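Local coordinates for ferric-siderophore receptor protein (PDB 2X4L) that probably captures iron-loaded siderophores outside the cell membrane and presents them to a transporter for uptake, at residues A[145-148]-A[154-157]; A[112-117]-A[126-131]; A[197-202]-A[316-321]; A[191-196]-A[228-233]. All coordinates share one frame; numbering follows the deposited sequence.

The four contacts fall into two pairs, one in each lobe of a two-lobed binding protein. Contacts 1 and 2, with centres 16 Å apart, share the parallel sheet of the first lobe: I145 N lies 3.0 Å from T116 O, a probable hydrogen bond between neighbouring strands. Contacts 3 and 4, centres only 7 Å apart, meet in the second lobe, where V201 N lies 2.8 Å from N231 O, again a probable hydrogen bond. Contact 2 is 37 Å from contact 3 and 36 Å from contact 4, centre to centre. Helix 173-195 joins the lobes along the chain, and W126 of contact 2 probably faces the siderophore cleft between them.

Contact 1: A[145-148]-A[154-157]; sequences ISVF and QPLQ
I145 keeps CG1 beside its backbone N (chi1 -57°), and this turns the CG2 methyl anti to that N and out to P155, where it rests 4.0 Å from P155 CB. V147 offers its CG1 methyl: at chi1 -66° it stands anti to the carbonyl carbon, beside the backbone N, and V147 CG1 reaches P155 CB from the other side of S146 along the chain, also at 4.0 Å. The two aliphatic groups thus converge on one ring carbon, the valine side chain crossing the proline at about a right angle and the isoleucine more obliquely. Between them the carbonyl of S146 supplies the closest approach, S146 O lying 3.5 Å from P155 CB, with the ring's CG and CD somewhat farther off, so a polar backbone atom is covered by the ring. The hydroxyl of S146 is occupied on its own segment. S146 OG accepts from F148 N at 3.2 Å, an ST turn that bends the chain as the strand ends, while S146 N donates to D34. On the helix, P155 sits in the first turn, where a proline's missing N-H costs no helical bond, and L156 beside it packs on Y304 and C307 of helix 304-320. Strand 142-146, a short turn and helix 153-165 together form a beta-alpha unit at the edge of the parallel sheet of the first lobe.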
# COMPACT_ATOMS: atom_id res chain seq x y z
N ILE A 145 5.58 -7.12 8.46
CA ILE A 145 6.04 -7.29 7.12
C ILE A 145 6.54 -5.96 6.60
O ILE A 145 5.84 -4.96 6.64
CB ILE A 145 4.99 -7.84 6.20
CG1 ILE A 145 4.43 -9.21 6.71
CG2 ILE A 145 5.55 -8.01 4.75
CD1 ILE A 145 5.54 -10.31 6.79
N SER A 146 7.81 -5.91 6.25
CA SER A 146 8.43 -4.63 5.85
C SER A 146 8.11 -4.21 4.43
O SER A 146 8.17 -4.96 3.48
CB SER A 146 9.97 -4.65 6.00
OG SER A 146 10.45 -3.32 5.62
N VAL A 147 7.67 -2.96 4.36
CA VAL A 147 7.44 -2.27 3.09
C VAL A 147 8.31 -0.98 3.02
O VAL A 147 7.83 0.09 2.49
CB VAL A 147 5.94 -1.95 2.86
CG1 VAL A 147 5.15 -3.22 2.70
CG2 VAL A 147 5.36 -1.12 4.04
N PHE A 148 9.52 -1.10 3.53
CA PHE A 148 10.53 0.00 3.55
C PHE A 148 11.70 -0.33 2.62
O PHE A 148 12.36 -1.34 2.85
CB PHE A 148 11.08 0.22 5.00
CG PHE A 148 12.09 1.34 5.10
CD1 PHE A 148 11.88 2.66 4.61
CD2 PHE A 148 13.29 1.08 5.73
CE1 PHE A 148 12.86 3.63 4.74
CE2 PHE A 148 14.27 2.03 5.83
CZ PHE A 148 14.08 3.30 5.34
N GLN A 154 9.30 -8.26 -2.88
CA GLN A 154 9.77 -8.70 -1.58
C GLN A 154 8.60 -8.98 -0.64
O GLN A 154 8.29 -10.14 -0.36
CB GLN A 154 10.70 -7.66 -0.96
CG GLN A 154 11.33 -8.08 0.36
CD GLN A 154 12.83 -7.90 0.38
OE1 GLN A 154 13.38 -7.08 -0.36
NE2 GLN A 154 13.51 -8.66 1.24
N PRO A 155 7.96 -7.93 -0.14
CA PRO A 155 6.83 -8.12 0.77
C PRO A 155 5.72 -8.97 0.18
O PRO A 155 5.01 -9.56 0.94
CB PRO A 155 6.38 -6.69 1.08
CG PRO A 155 6.89 -5.86 -0.09
CD PRO A 155 8.23 -6.50 -0.36
N LEU A 156 5.58 -9.01 -1.15
CA LEU A 156 4.57 -9.97 -1.72
C LEU A 156 4.93 -11.40 -1.42
O LEU A 156 4.08 -12.21 -1.02
CB LEU A 156 4.41 -9.77 -3.23
CG LEU A 156 3.58 -8.54 -3.59
CD1 LEU A 156 3.60 -8.32 -5.13
CD2 LEU A 156 2.15 -8.79 -3.22
N GLN A 157 6.18 -11.74 -1.63
CA GLN A 157 6.48 -13.13 -1.36
C GLN A 157 6.50 -13.38 0.16
O GLN A 157 6.06 -14.48 0.55
CB GLN A 157 7.69 -13.52 -2.06
CG GLN A 157 8.93 -12.88 -1.66
CD GLN A 157 10.08 -13.77 -2.10
OE1 GLN A 157 10.80 -13.45 -3.06
NE2 GLN A 157 10.20 -14.93 -1.45

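Contact 2: A[112-117]-A[126-131]; sequences EVLITT and WSVPEE
The backbones of T117 and W126 come together, 5.5 Å between their CA atoms, where W126 N donates to T117 O at 2.9 Å with an N-H...O angle of 161°; from here the loop passes back beside the strand as far as V128, which meets L114. A second bond fixes the other side of the same residue. With its hydroxyl anti to the backbone N (chi1 -169°), T116 presents OG1 to W126 O and donates to it at 2.8 Å, well off the carbonyl direction, the C=O...donor angle being 130°. The amide and the carbonyl of W126 are therefore each held by one of two successive threonines, one through its main chain and one through its side chain. The methyl T116 CG2 settles 3.6 Å from W126 N. T117 lies side by side with the tryptophan: T117 OG1 is 3.4 Å from W126 CD1 and equally near W126 CB, approaching the indole obliquely. Farther back along the strand, L114 CD2 meets V128 CG2 at 4.3 Å, and F69 of strand 67-69 packs against both residues. The indole itself leads away from the strand. Its NE1 bonds to E299, W98 and F51 meet it edge-to-face, and the F119 ring meets it too. A loop leaving the end of a parallel strand and carrying an aromatic residue bonded to a residue of the later part of the chain is consistent with one wall of the siderophore cleft, as in relatives of this binding-protein family.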
# COMPACT_ATOMS: atom_id res chain seq x y z
N GLU A 112 -4.61 -13.78 19.16
CA GLU A 112 -3.46 -14.74 19.19
C GLU A 112 -2.23 -14.19 18.46
O GLU A 112 -1.11 -14.56 18.74
CB GLU A 112 -3.87 -16.13 18.68
CG GLU A 112 -4.76 -16.85 19.72
CD GLU A 112 -5.53 -17.96 19.15
OE1 GLU A 112 -5.96 -17.99 18.00
OE2 GLU A 112 -5.83 -18.86 19.99
N VAL A 113 -2.44 -13.29 17.50
CA VAL A 113 -1.30 -12.62 16.83
C VAL A 113 -1.89 -11.36 16.23
O VAL A 113 -3.03 -11.31 15.77
CB VAL A 113 -0.65 -13.57 15.73
CG1 VAL A 113 -1.64 -13.83 14.55
CG2 VAL A 113 0.71 -13.03 15.24
N LEU A 114 -1.07 -10.32 16.23
CA LEU A 114 -1.34 -9.04 15.50
C LEU A 114 -0.35 -8.95 14.34
O LEU A 114 0.85 -9.22 14.46
CB LEU A 114 -1.10 -7.89 16.50
CG LEU A 114 -1.36 -6.53 15.87
CD1 LEU A 114 -1.98 -5.54 16.89
CD2 LEU A 114 -0.06 -5.91 15.30
N ILE A 115 -0.87 -8.55 13.18
CA ILE A 115 -0.03 -8.55 11.94
C ILE A 115 -0.18 -7.17 11.28
O ILE A 115 -1.33 -6.74 11.03
CB ILE A 115 -0.49 -9.67 10.97
CG1 ILE A 115 -0.66 -11.02 11.72
CG2 ILE A 115 0.53 -9.74 9.75
CD1 ILE A 115 -1.00 -12.17 10.71
N THR A 116 0.91 -6.54 10.97
CA THR A 116 0.87 -5.28 10.24
C THR A 116 2.10 -5.10 9.41
O THR A 116 2.98 -6.02 9.37
CB THR A 116 0.65 -4.14 11.26
OG1 THR A 116 0.35 -2.91 10.53
CG2 THR A 116 1.87 -3.88 12.22
N THR A 117 2.20 -3.99 8.73
CA THR A 117 3.37 -3.66 7.97
C THR A 117 4.27 -2.77 8.79
O THR A 117 3.95 -2.35 9.91
CB THR A 117 2.91 -2.93 6.68
OG1 THR A 117 2.01 -1.85 7.01
CG2 THR A 117 2.29 -3.91 5.69
N TRP A 126 3.06 -0.46 11.91
CA TRP A 126 2.24 0.57 11.22
C TRP A 126 0.81 0.58 11.73
O TRP A 126 0.13 -0.48 11.85
CB TRP A 126 2.22 0.21 9.74
CG TRP A 126 1.48 1.23 8.86
CD1 TRP A 126 0.42 0.95 8.08
CD2 TRP A 126 1.84 2.60 8.58
NE1 TRP A 126 0.09 2.07 7.32
CE2 TRP A 126 0.98 3.06 7.58
CE3 TRP A 126 2.89 3.46 9.02
CZ2 TRP A 126 1.04 4.34 7.06
CZ3 TRP A 126 2.97 4.77 8.51
CH2 TRP A 126 2.06 5.17 7.51
N SER A 127 0.38 1.77 12.11
CA SER A 127 -0.99 2.08 12.49
C SER A 127 -1.35 1.67 13.92
O SER A 127 -2.49 1.92 14.36
CB SER A 127 -2.02 1.46 11.47
OG SER A 127 -3.27 2.17 11.51
N VAL A 128 -0.43 1.06 14.66
CA VAL A 128 -0.69 0.72 16.06
C VAL A 128 -0.44 2.04 16.78
O VAL A 128 0.63 2.64 16.64
CB VAL A 128 0.25 -0.40 16.56
CG1 VAL A 128 0.04 -0.62 18.05
CG2 VAL A 128 -0.08 -1.69 15.86
N PRO A 129 -1.43 2.53 17.56
CA PRO A 129 -1.27 3.85 18.16
C PRO A 129 -0.00 3.93 19.00
O PRO A 129 0.21 3.07 19.85
CB PRO A 129 -2.51 4.06 18.98
CG PRO A 129 -3.47 3.01 18.62
CD PRO A 129 -2.76 1.93 17.78
N GLU A 130 0.78 4.99 18.77
CA GLU A 130 1.95 5.15 19.55
C GLU A 130 1.67 5.25 21.02
O GLU A 130 2.42 4.69 21.78
CB GLU A 130 2.64 6.44 19.10
CG GLU A 130 4.01 6.56 19.73
CD GLU A 130 4.96 5.58 19.02
OE1 GLU A 130 4.62 5.07 17.88
OE2 GLU A 130 6.03 5.33 19.62
N GLU A 131 0.58 5.90 21.38
CA GLU A 131 0.31 6.09 22.81
C GLU A 131 -0.16 4.84 23.53
O GLU A 131 -0.16 4.83 24.79
CB GLU A 131 -0.69 7.17 23.00
CG GLU A 131 -2.06 6.83 22.49
CD GLU A 131 -2.34 7.14 21.02
OE1 GLU A 131 -1.38 7.25 20.11
OE2 GLU A 131 -3.59 7.27 20.79

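Contact 3: A[197-202]-A[316-321]; sequences PEIRVL and EAIENA
I318 and A321, which both touch I199, also join E319 in gripping a single ammonium group: the carbonyl oxygens of all three accept from K196 NZ, the lysine just ahead of P197. This ties the end of helix 304-320 to the start of the 197-202 segment, and the rest of the contact is apolar. I199 does most of the touching. Its CG1 lies beside the backbone N (chi1 -59°), CG2 points anti to that N, and a further turn at chi2 carries CD1 to A321, the first residue beyond the helix. Both branches, CG2 and the CG1-CD1 arm, consequently lie against one methyl, with A321 CB 3.9 Å from I199 CD1 and 4.0 Å from I199 CG2; I199 CD1 also comes 3.8 Å from A321 O. One turn earlier, I318 reaches both I199 and V201. Its nearly straight chain (chi2 172°) sends CD1 to V201 CG2, 4.2 Å away, while I318 CG1 is a looser 4.4 Å from I199 CG2. V262 of the neighbouring strand packs on I199 and A321, and L189 of helix 173-195 on I318. R200 faces the other way, forming a salt bridge with D261 and a hydrogen bond to G325 O. The helix ends here, with N320 N still bonded to E316 O at 3.1 Å. The chemistry divides the work: buried branched side chains supply shape complementarity, and the lysine's positive charge probably offsets the negative end of the helix, where I318 O receives just a weak bond from A321 N within the segment.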
# COMPACT_ATOMS: atom_id res chain seq x y z
N PRO A 197 9.51 5.56 -23.56
CA PRO A 197 10.53 5.92 -22.57
C PRO A 197 10.41 7.43 -22.30
O PRO A 197 10.89 7.89 -21.24
CB PRO A 197 11.86 5.58 -23.28
CG PRO A 197 11.55 5.67 -24.69
CD PRO A 197 10.14 5.03 -24.80
N GLU A 198 9.68 8.11 -23.19
CA GLU A 198 9.57 9.61 -23.05
C GLU A 198 8.47 10.01 -22.10
O GLU A 198 8.41 11.19 -21.68
CB GLU A 198 9.31 10.26 -24.41
CG GLU A 198 7.94 10.09 -25.04
CD GLU A 198 7.64 8.64 -25.63
OE1 GLU A 198 8.51 7.76 -25.53
OE2 GLU A 198 6.55 8.41 -26.17
N ILE A 199 7.60 9.07 -21.73
CA ILE A 199 6.47 9.34 -20.81
C ILE A 199 6.93 9.46 -19.36
O ILE A 199 7.43 8.48 -18.79
CB ILE A 199 5.31 8.31 -20.98
CG1 ILE A 199 4.80 8.38 -22.43
CG2 ILE A 199 4.25 8.56 -19.88
CD1 ILE A 199 4.22 9.80 -22.89
N ARG A 200 6.80 10.65 -18.78
CA ARG A 200 7.30 10.98 -17.41
C ARG A 200 6.15 10.82 -16.43
O ARG A 200 5.08 11.44 -16.63
CB ARG A 200 7.75 12.43 -17.35
CG ARG A 200 8.90 12.65 -18.28
CD ARG A 200 9.10 14.11 -18.72
NE ARG A 200 8.02 14.57 -19.54
CZ ARG A 200 7.93 15.79 -20.09
NH1 ARG A 200 8.87 16.68 -19.96
NH2 ARG A 200 6.87 16.05 -20.81
N VAL A 201 6.30 9.97 -15.45
CA VAL A 201 5.29 9.71 -14.41
C VAL A 201 5.59 10.42 -13.11
O VAL A 201 6.74 10.30 -12.63
CB VAL A 201 5.25 8.19 -14.16
CG1 VAL A 201 4.12 7.92 -13.10
CG2 VAL A 201 4.92 7.48 -15.51
N LEU A 202 4.60 11.14 -12.56
CA LEU A 202 4.75 11.85 -11.34
C LEU A 202 3.88 11.20 -10.32
O LEU A 202 2.66 10.97 -10.55
CB LEU A 202 4.38 13.31 -11.51
CG LEU A 202 4.67 14.11 -10.22
CD1 LEU A 202 5.02 15.52 -10.56
CD2 LEU A 202 3.45 14.08 -9.33
N GLU A 316 -1.34 0.59 -18.66
CA GLU A 316 -2.37 1.15 -19.52
C GLU A 316 -2.17 2.67 -19.70
O GLU A 316 -2.31 3.18 -20.81
CB GLU A 316 -3.75 0.84 -18.91
CG GLU A 316 -4.90 1.42 -19.74
CD GLU A 316 -6.21 1.13 -19.09
OE1 GLU A 316 -6.45 1.36 -17.90
OE2 GLU A 316 -7.05 0.58 -19.80
N ALA A 317 -1.88 3.38 -18.61
CA ALA A 317 -1.75 4.78 -18.69
C ALA A 317 -0.55 5.14 -19.59
O ALA A 317 -0.65 5.98 -20.47
CB ALA A 317 -1.56 5.39 -17.25
N ILE A 318 0.55 4.40 -19.41
CA ILE A 318 1.75 4.69 -20.22
C ILE A 318 1.53 4.34 -21.68
O ILE A 318 1.92 5.09 -22.58
CB ILE A 318 2.97 3.94 -19.62
CG1 ILE A 318 3.34 4.62 -18.25
CG2 ILE A 318 4.24 4.04 -20.57
CD1 ILE A 318 4.42 3.78 -17.51
N GLU A 319 0.90 3.21 -21.92
CA GLU A 319 0.60 2.76 -23.31
C GLU A 319 -0.17 3.81 -24.09
O GLU A 319 0.12 4.02 -25.27
CB GLU A 319 -0.23 1.43 -23.28
CG GLU A 319 0.59 0.24 -22.82
CD GLU A 319 -0.24 -0.88 -22.25
OE1 GLU A 319 -1.53 -0.77 -22.25
OE2 GLU A 319 0.36 -1.89 -21.77
N ASN A 320 -1.09 4.48 -23.40
CA ASN A 320 -2.01 5.40 -24.09
C ASN A 320 -1.64 6.86 -23.92
O ASN A 320 -2.24 7.70 -24.63
CB ASN A 320 -3.37 5.07 -23.61
CG ASN A 320 -3.73 3.65 -24.05
OD1 ASN A 320 -3.71 2.66 -23.27
ND2 ASN A 320 -4.00 3.51 -25.37
N ALA A 321 -0.63 7.16 -23.12
CA ALA A 321 -0.33 8.56 -22.81
C ALA A 321 0.26 9.31 -24.01
O ALA A 321 1.09 8.78 -24.77
CB ALA A 321 0.68 8.58 -21.67

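Contact 4: A[191-196]-A[228-233]; sequences AAAKAK and LGVNFV
A193 makes the van der Waals contact almost alone, pressing its CB methyl on the main chain of the 228-233 segment. A193 CB lies 3.6 Å from G229 C and just as near G229 O, and 3.8 Å from V230 N, so the methyl covers a peptide unit rather than a side chain. The apolar part is a single pair: with CG2 beside its backbone N and anti to the carbonyl carbon, V230 brings that methyl to 4.1 Å from A193 CB. The close fit places the CA atoms of A193 and V230 only 5.2 Å apart.

The polar part runs through one water, which donates to A193 O at 2.8 Å and to G229 O at 2.9 Å, spending both of its hydrogens on the two segments. It answers a real need, since the residue four places after A193 is P197, which has no N-H to complete the helical bond. Backbone geometry shapes both ends of the contact. G229 closes helix 220-227 in a Schellman motif at phi 109°, an angle glycine adopts readily, while A195 N still bonds to A191 O at 2.9 Å in the last turn of helix 173-195. Around the contact, L189 of that helix packs on L228 and V230, and I318 of helix 304-320 also touches V230. Two helix ends thus meet just before the short strand 231-232 enters the mixed sheet beside strand 200-206.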
# COMPACT_ATOMS: atom_id res chain seq x y z
N ALA A 191 7.19 -3.82 -20.86
CA ALA A 191 7.06 -3.56 -22.33
C ALA A 191 6.56 -2.13 -22.58
O ALA A 191 7.07 -1.47 -23.47
CB ALA A 191 6.07 -4.59 -22.97
N ALA A 192 5.58 -1.70 -21.78
CA ALA A 192 5.01 -0.37 -22.00
C ALA A 192 6.14 0.68 -21.80
O ALA A 192 6.22 1.67 -22.50
CB ALA A 192 3.87 -0.14 -21.05
N ALA A 193 6.96 0.50 -20.75
CA ALA A 193 7.98 1.46 -20.41
C ALA A 193 9.08 1.44 -21.45
O ALA A 193 9.63 2.53 -21.78
CB ALA A 193 8.48 1.18 -19.00
N LYS A 194 9.35 0.27 -22.04
CA LYS A 194 10.27 0.21 -23.17
C LYS A 194 9.75 0.92 -24.43
O LYS A 194 10.55 1.59 -25.19
CB LYS A 194 10.60 -1.27 -23.49
CG LYS A 194 11.70 -1.38 -24.52
CD LYS A 194 11.97 -2.78 -24.90
CE LYS A 194 11.85 -3.75 -23.76
NZ LYS A 194 11.21 -4.90 -24.48
N ALA A 195 8.44 0.75 -24.68
CA ALA A 195 7.82 1.44 -25.85
C ALA A 195 7.71 2.94 -25.73
O ALA A 195 7.59 3.61 -26.76
CB ALA A 195 6.46 0.83 -26.17
N LYS A 196 7.58 3.42 -24.49
CA LYS A 196 7.20 4.86 -24.23
C LYS A 196 8.18 5.51 -23.23
O LYS A 196 7.76 6.01 -22.16
CB LYS A 196 5.74 4.89 -23.70
CG LYS A 196 4.59 4.33 -24.62
CD LYS A 196 4.37 5.19 -25.88
CE LYS A 196 3.62 6.54 -25.58
NZ LYS A 196 2.20 6.24 -25.23
N LEU A 228 11.25 -1.80 -13.37
CA LEU A 228 10.66 -2.35 -14.62
C LEU A 228 10.83 -1.33 -15.74
O LEU A 228 10.53 -1.64 -16.92
CB LEU A 228 9.16 -2.63 -14.42
CG LEU A 228 8.89 -3.77 -13.40
CD1 LEU A 228 7.38 -3.88 -13.15
CD2 LEU A 228 9.34 -5.08 -14.02
N GLY A 229 11.41 -0.16 -15.47
CA GLY A 229 11.83 0.78 -16.52
C GLY A 229 11.00 2.04 -16.65
O GLY A 229 11.31 2.86 -17.50
N VAL A 230 10.05 2.25 -15.76
CA VAL A 230 9.18 3.45 -15.80
C VAL A 230 10.03 4.70 -15.55
O VAL A 230 10.92 4.66 -14.69
CB VAL A 230 8.05 3.36 -14.81
CG1 VAL A 230 7.21 4.65 -14.79
CG2 VAL A 230 7.12 2.24 -15.23
N ASN A 231 9.76 5.75 -16.32
CA ASN A 231 10.47 7.04 -16.23
C ASN A 231 9.71 7.89 -15.23
O ASN A 231 8.64 8.46 -15.55
CB ASN A 231 10.44 7.66 -17.64
CG ASN A 231 11.13 8.99 -17.71
OD1 ASN A 231 11.54 9.53 -16.69
ND2 ASN A 231 11.12 9.60 -18.92
N PHE A 232 10.22 7.96 -14.03
CA PHE A 232 9.62 8.84 -12.99
C PHE A 232 10.26 10.17 -12.88
O PHE A 232 11.52 10.32 -12.99
CB PHE A 232 9.70 8.20 -11.59
CG PHE A 232 8.66 7.12 -11.40
CD1 PHE A 232 8.98 5.83 -11.72
CD2 PHE A 232 7.37 7.42 -10.96
CE1 PHE A 232 7.99 4.82 -11.55
CE2 PHE A 232 6.38 6.44 -10.80
CZ PHE A 232 6.71 5.15 -11.14
N VAL A 233 9.41 11.16 -12.58
CA VAL A 233 9.89 12.43 -12.00
C VAL A 233 10.50 12.12 -10.64
O VAL A 233 9.90 11.40 -9.82
CB VAL A 233 8.70 13.41 -11.79
CG1 VAL A 233 9.17 14.66 -11.00
CG2 VAL A 233 8.20 13.80 -13.12
O HOH W 1 10.02 4.32 -19.65